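Local coordinates for HmuY protein (Prevotella intermedia, PDB 6R2H) that probably binds heme as a hemophore-like protein of the HmuY family, serving heme uptake, and is seen here in its heme-free form, at residues N173-T177 and G178-A182; A72-I75 and T76-R79. All coordinates share one frame; numbering follows the deposited sequence.

Contact 1: N173-T177 and G178-A182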
loop_
_atom_site.group_PDB
_atom_site.type_symbol
_atom_site.label_atom_id
_atom_site.label_comp_id
_atom_site.label_asym_id
_atom_site.label_seq_id
_atom_site.Cartn_x
_atom_site.Cartn_y
_atom_site.Cartn_z
ATOM N N ASN A 173 -0.084 -8.435 -8.832
ATOM C CA ASN A 173 0.988 -7.923 -7.986
ATOM C C ASN A 173 2.351 -8.169 -8.632
ATOM O O ASN A 173 3.391 -7.849 -8.046
ATOM C CB ASN A 173 0.930 -8.464 -6.554
ATOM C CG ASN A 173 1.184 -9.960 -6.463
ATOM O OD1 ASN A 173 0.758 -10.721 -7.332
ATOM N ND2 ASN A 173 1.898 -10.397 -5.432
ATOM N N LEU A 174 2.330 -8.742 -9.843
ATOM C CA LEU A 174 3.527 -9.053 -10.609
ATOM C C LEU A 174 3.299 -8.655 -12.067
ATOM O O LEU A 174 2.150 -8.489 -12.507
ATOM C CB LEU A 174 3.806 -10.558 -10.508
ATOM C CG LEU A 174 4.239 -11.043 -9.127
ATOM C CD1 LEU A 174 3.929 -12.516 -8.925
ATOM C CD2 LEU A 174 5.710 -10.760 -8.898
ATOM N N ASP A 175 4.416 -8.515 -12.797
ATOM C CA ASP A 175 4.432 -8.257 -14.225
ATOM C C ASP A 175 4.156 -9.565 -14.960
ATOM O O ASP A 175 3.911 -10.587 -14.324
ATOM C CB ASP A 175 5.805 -7.723 -14.633
ATOM C CG ASP A 175 6.905 -8.778 -14.592
ATOM O OD1 ASP A 175 7.095 -9.410 -13.533
ATOM O OD2 ASP A 175 7.547 -8.976 -15.631
ATOM N N LYS A 176 4.245 -9.538 -16.293
ATOM C CA LYS A 176 3.993 -10.723 -17.102
ATOM C C LYS A 176 5.006 -11.844 -16.823
ATOM O O LYS A 176 4.640 -13.015 -16.845
ATOM C CB LYS A 176 3.938 -10.351 -18.587
ATOM C CG LYS A 176 5.249 -9.872 -19.196
ATOM C CD LYS A 176 5.108 -9.497 -20.651
ATOM C CE LYS A 176 6.368 -8.885 -21.221
ATOM N NZ LYS A 176 6.181 -8.521 -22.645
ATOM N N THR A 177 6.271 -11.489 -16.563
ATOM C CA THR A 177 7.329 -12.475 -16.361
ATOM C C THR A 177 7.161 -13.164 -15.008
ATOM O O THR A 177 7.653 -14.276 -14.806
ATOM C CB THR A 177 8.748 -11.881 -16.504
ATOM O OG1 THR A 177 9.078 -11.031 -15.398
ATOM C CG2 THR A 177 8.979 -11.159 -17.819
ATOM N N GLY A 178 6.470 -12.480 -14.089
ATOM C CA GLY A 178 6.312 -12.951 -12.723
ATOM C C GLY A 178 7.552 -12.687 -11.873
ATOM O O GLY A 178 7.697 -13.262 -10.800
ATOM N N LYS A 179 8.439 -11.797 -12.342
ATOM C CA LYS A 179 9.707 -11.563 -11.666
ATOM C C LYS A 179 9.722 -10.174 -11.032
ATOM O O LYS A 179 10.428 -9.971 -10.049
ATOM C CB LYS A 179 10.884 -11.733 -12.631
ATOM C CG LYS A 179 11.260 -13.166 -12.998
ATOM C CD LYS A 179 12.087 -13.858 -11.922
ATOM C CE LYS A 179 11.896 -15.361 -11.853
ATOM N NZ LYS A 179 12.402 -15.936 -10.580
ATOM N N LYS A 180 8.939 -9.233 -11.582
ATOM C CA LYS A 180 8.959 -7.843 -11.139
ATOM C C LYS A 180 7.643 -7.485 -10.448
ATOM O O LYS A 180 6.568 -7.786 -10.959
ATOM C CB LYS A 180 9.222 -6.905 -12.325
ATOM C CG LYS A 180 10.044 -7.517 -13.445
ATOM C CD LYS A 180 10.636 -6.533 -14.426
ATOM C CE LYS A 180 12.141 -6.732 -14.525
ATOM N NZ LYS A 180 12.678 -6.568 -15.904
ATOM N N LYS A 181 7.730 -6.777 -9.315
ATOM C CA LYS A 181 6.569 -6.325 -8.563
ATOM C C LYS A 181 5.754 -5.306 -9.356
ATOM O O LYS A 181 6.302 -4.569 -10.179
ATOM C CB LYS A 181 7.028 -5.715 -7.239
ATOM C CG LYS A 181 7.763 -6.698 -6.347
ATOM C CD LYS A 181 8.652 -6.035 -5.311
ATOM C CE LYS A 181 9.119 -7.011 -4.253
ATOM N NZ LYS A 181 9.027 -8.406 -4.747
ATOM N N ALA A 182 4.443 -5.256 -9.059
ATOM C CA ALA A 182 3.497 -4.374 -9.728
ATOM C C ALA A 182 2.245 -4.205 -8.874
ATOM O O ALA A 182 1.983 -4.997 -7.976
ATOM C CB ALA A 182 3.131 -4.926 -11.082
#
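The carboxylate of Asp175 turns back over the loop towards Lys179 and Lys180, taking its hydrogen bonds from three backbone amides and one hydroxyl of the residues that follow. Asp175 OD1 accepts two amides: Lys179 N at 3.0 Å, on the syn lone pair, and Lys180 N at 2.7 Å, which comes from above the carboxylate plane with the straighter N-H, 161°. Asp175 OD2 accepts from Thr177 OG1 at 2.6 Å on its syn lone pair and from Thr177 N, well above the plane. Four bonds on two oxygens fix the rotation of the group and would be expected to favour its charged form. CG of Asp175 sits between its own backbone N and carbonyl carbon (chi1 71°), which swings the carboxylate in over these amides. Thr177 OG1 is also an acceptor, taking a bond from Lys179 N at 3.2 Å.

Main-chain bonds close the remainder. Asp175 N meets Lys180 O at 2.9 Å, and Gly178 N reaches Asp175 O. Past the loop, Ala182 N bonds to Asn173 O at 3.0 Å.

Van der Waals contact is modest: Lys180 CG lies 3.6 Å from Asp175 CG, its methylenes brushing the carboxylate while the ammonium is carried away, and Leu174 CD2 is 3.7 Å from Gly178 O. Leu11 of strand 6-11 touches both Asp175 and Ala182.

Gly178 has positive phi (79°), which by itself favours glycine. An Asx turn at Asp175, with its carboxylate bridging on to the returning chain, is thus built into the loop of the antiparallel hairpin formed by strands 165-174 and 181-190.

Contact 2: A72-I75 and T76-R79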
loop_
_atom_site.group_PDB
_atom_site.type_symbol
_atom_site.label_atom_id
_atom_site.label_comp_id
_atom_site.label_asym_id
_atom_site.label_seq_id
_atom_site.Cartn_x
_atom_site.Cartn_y
_atom_site.Cartn_z
ATOM N N ALA A 72 -1.860 4.890 -1.561
ATOM C CA ALA A 72 -0.437 4.805 -1.843
ATOM C C ALA A 72 0.064 3.388 -1.583
ATOM O O ALA A 72 -0.460 2.686 -0.719
ATOM C CB ALA A 72 0.323 5.849 -1.053
ATOM N N PHE A 73 1.085 2.996 -2.352
ATOM C CA PHE A 73 1.656 1.663 -2.284
ATOM C C PHE A 73 3.174 1.737 -2.164
ATOM O O PHE A 73 3.826 2.545 -2.824
ATOM C CB PHE A 73 1.198 0.796 -3.461
ATOM C CG PHE A 73 -0.285 0.525 -3.479
ATOM C CD1 PHE A 73 -0.815 -0.546 -2.770
ATOM C CD2 PHE A 73 -1.156 1.357 -4.174
ATOM C CE1 PHE A 73 -2.182 -0.801 -2.778
ATOM C CE2 PHE A 73 -2.521 1.099 -4.184
ATOM C CZ PHE A 73 -3.033 0.031 -3.475
ATOM N N HIS A 74 3.694 0.892 -1.271
ATOM C CA HIS A 74 5.111 0.619 -1.110
ATOM C C HIS A 74 5.306 -0.895 -1.162
ATOM O O HIS A 74 4.990 -1.593 -0.199
ATOM C CB HIS A 74 5.622 1.205 0.223
ATOM C CG HIS A 74 6.932 0.625 0.656
ATOM N ND1 HIS A 74 7.024 -0.429 1.549
ATOM C CD2 HIS A 74 8.202 0.935 0.319
ATOM C CE1 HIS A 74 8.294 -0.729 1.752
ATOM N NE2 HIS A 74 9.035 0.095 1.010
ATOM N N ILE A 75 5.836 -1.388 -2.286
ATOM C CA ILE A 75 5.878 -2.818 -2.553
ATOM C C ILE A 75 4.438 -3.335 -2.476
ATOM O O ILE A 75 3.673 -3.104 -3.415
ATOM C CB ILE A 75 6.892 -3.553 -1.647
ATOM C CG1 ILE A 75 8.268 -2.872 -1.659
ATOM C CG2 ILE A 75 6.992 -5.030 -2.013
ATOM C CD1 ILE A 75 8.895 -2.757 -3.024
ATOM N N THR A 76 4.043 -3.952 -1.357
ATOM C CA THR A 76 2.672 -4.437 -1.215
ATOM C C THR A 76 1.973 -3.754 -0.043
ATOM O O THR A 76 0.777 -3.962 0.155
ATOM C CB THR A 76 2.555 -5.970 -1.171
ATOM O OG1 THR A 76 3.275 -6.483 -0.051
ATOM C CG2 THR A 76 3.064 -6.650 -2.421
ATOM N N ASP A 77 2.709 -2.936 0.713
ATOM C CA ASP A 77 2.115 -2.148 1.783
ATOM C C ASP A 77 1.217 -1.057 1.200
ATOM O O ASP A 77 1.522 -0.490 0.156
ATOM C CB ASP A 77 3.181 -1.483 2.657
ATOM C CG ASP A 77 4.319 -2.404 3.052
ATOM O OD1 ASP A 77 4.046 -3.404 3.725
ATOM O OD2 ASP A 77 5.460 -2.115 2.667
ATOM N N ALA A 78 0.141 -0.739 1.929
ATOM C CA ALA A 78 -0.872 0.211 1.492
ATOM C C ALA A 78 -1.134 1.265 2.568
ATOM O O ALA A 78 -1.193 0.966 3.762
ATOM C CB ALA A 78 -2.148 -0.518 1.156
ATOM N N ARG A 79 -1.324 2.506 2.110
ATOM C CA ARG A 79 -1.652 3.633 2.966
ATOM C C ARG A 79 -2.742 4.441 2.274
ATOM O O ARG A 79 -2.810 4.464 1.047
ATOM C CB ARG A 79 -0.411 4.508 3.139
ATOM C CG ARG A 79 -0.553 5.632 4.149
ATOM C CD ARG A 79 0.662 6.516 4.012
ATOM N NE ARG A 79 0.775 7.581 4.999
ATOM C CZ ARG A 79 1.714 8.525 4.948
ATOM N NH1 ARG A 79 2.605 8.520 3.966
ATOM N NH2 ARG A 79 1.756 9.475 5.870
#
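The imidazole of His74 and the carboxylate of Asp77 lie side by side and almost coplanar, their planes 10° apart. Asp77 OD2 meets the ring at its edge, near the ring plane, and accepts from His74 ND1 at 2.6 Å through its anti lone pair, with an N-H...O angle of 156°. One face of the imidazole is taken by Ile75, whose CG1 stands 4.0 Å above the plane over the ring centre. The ring of Trp18 also meets it, with the two planes inclined to each other. CG of His74 is anti to its backbone N (chi1 163°), which carries the ring alongside the Asp77 side chain. The phenyl ring of Phe73 meets the neighbouring strand obliquely, its CE1 3.9 Å from Ala78 CB.

Backbone pairing fixes the register. His74 and Asp77 form a hydrogen-bonded antiparallel pair, His74 N to Asp77 O at 2.9 Å and Asp77 N to His74 O at 2.8 Å, joined by a type II' turn in which Ile75 adopts positive phi. Phe73 and Ala78 make the next, non-hydrogen-bonded pair, with side chains on the other face of the sheet. Ala72 and Arg79 are again bonded both ways, the Arg79 N to Ala72 O bond being 3.0 Å long.

At the far corner of the imidazole, NE2 bonds to the carbonyl oxygen of Tyr15. With ND1 donating to Asp77 and NE2 facing a backbone acceptor, both ring nitrogens would carry hydrogen, which suggests a protonated imidazolium stabilised by the carboxylate in this buried hairpin.

How the contacts relate
Contacts 1 and 2 both close antiparallel hairpins, contact 2 by a tight type II' turn and contact 1 by a longer loop, but in different sheets of one chain; their centres are about 15 Å apart. Contact 2 comes first in sequence and lies about 2 Å from the chain centre, whereas contact 1 is at the surface, about 16 Å out. They meet directly where Lys181 CE packs against Ile75 CG2 at 3.7 Å. Tyr15 and Trp139 also link them: Tyr15 touches Lys181 and Ile75, and Trp139 touches Asn173 while its NE1 bonds to Thr76 O. A glycerol, probably from the crystallisation liquor, lies about 4 Å from the Ala182 side chain in this heme-free form.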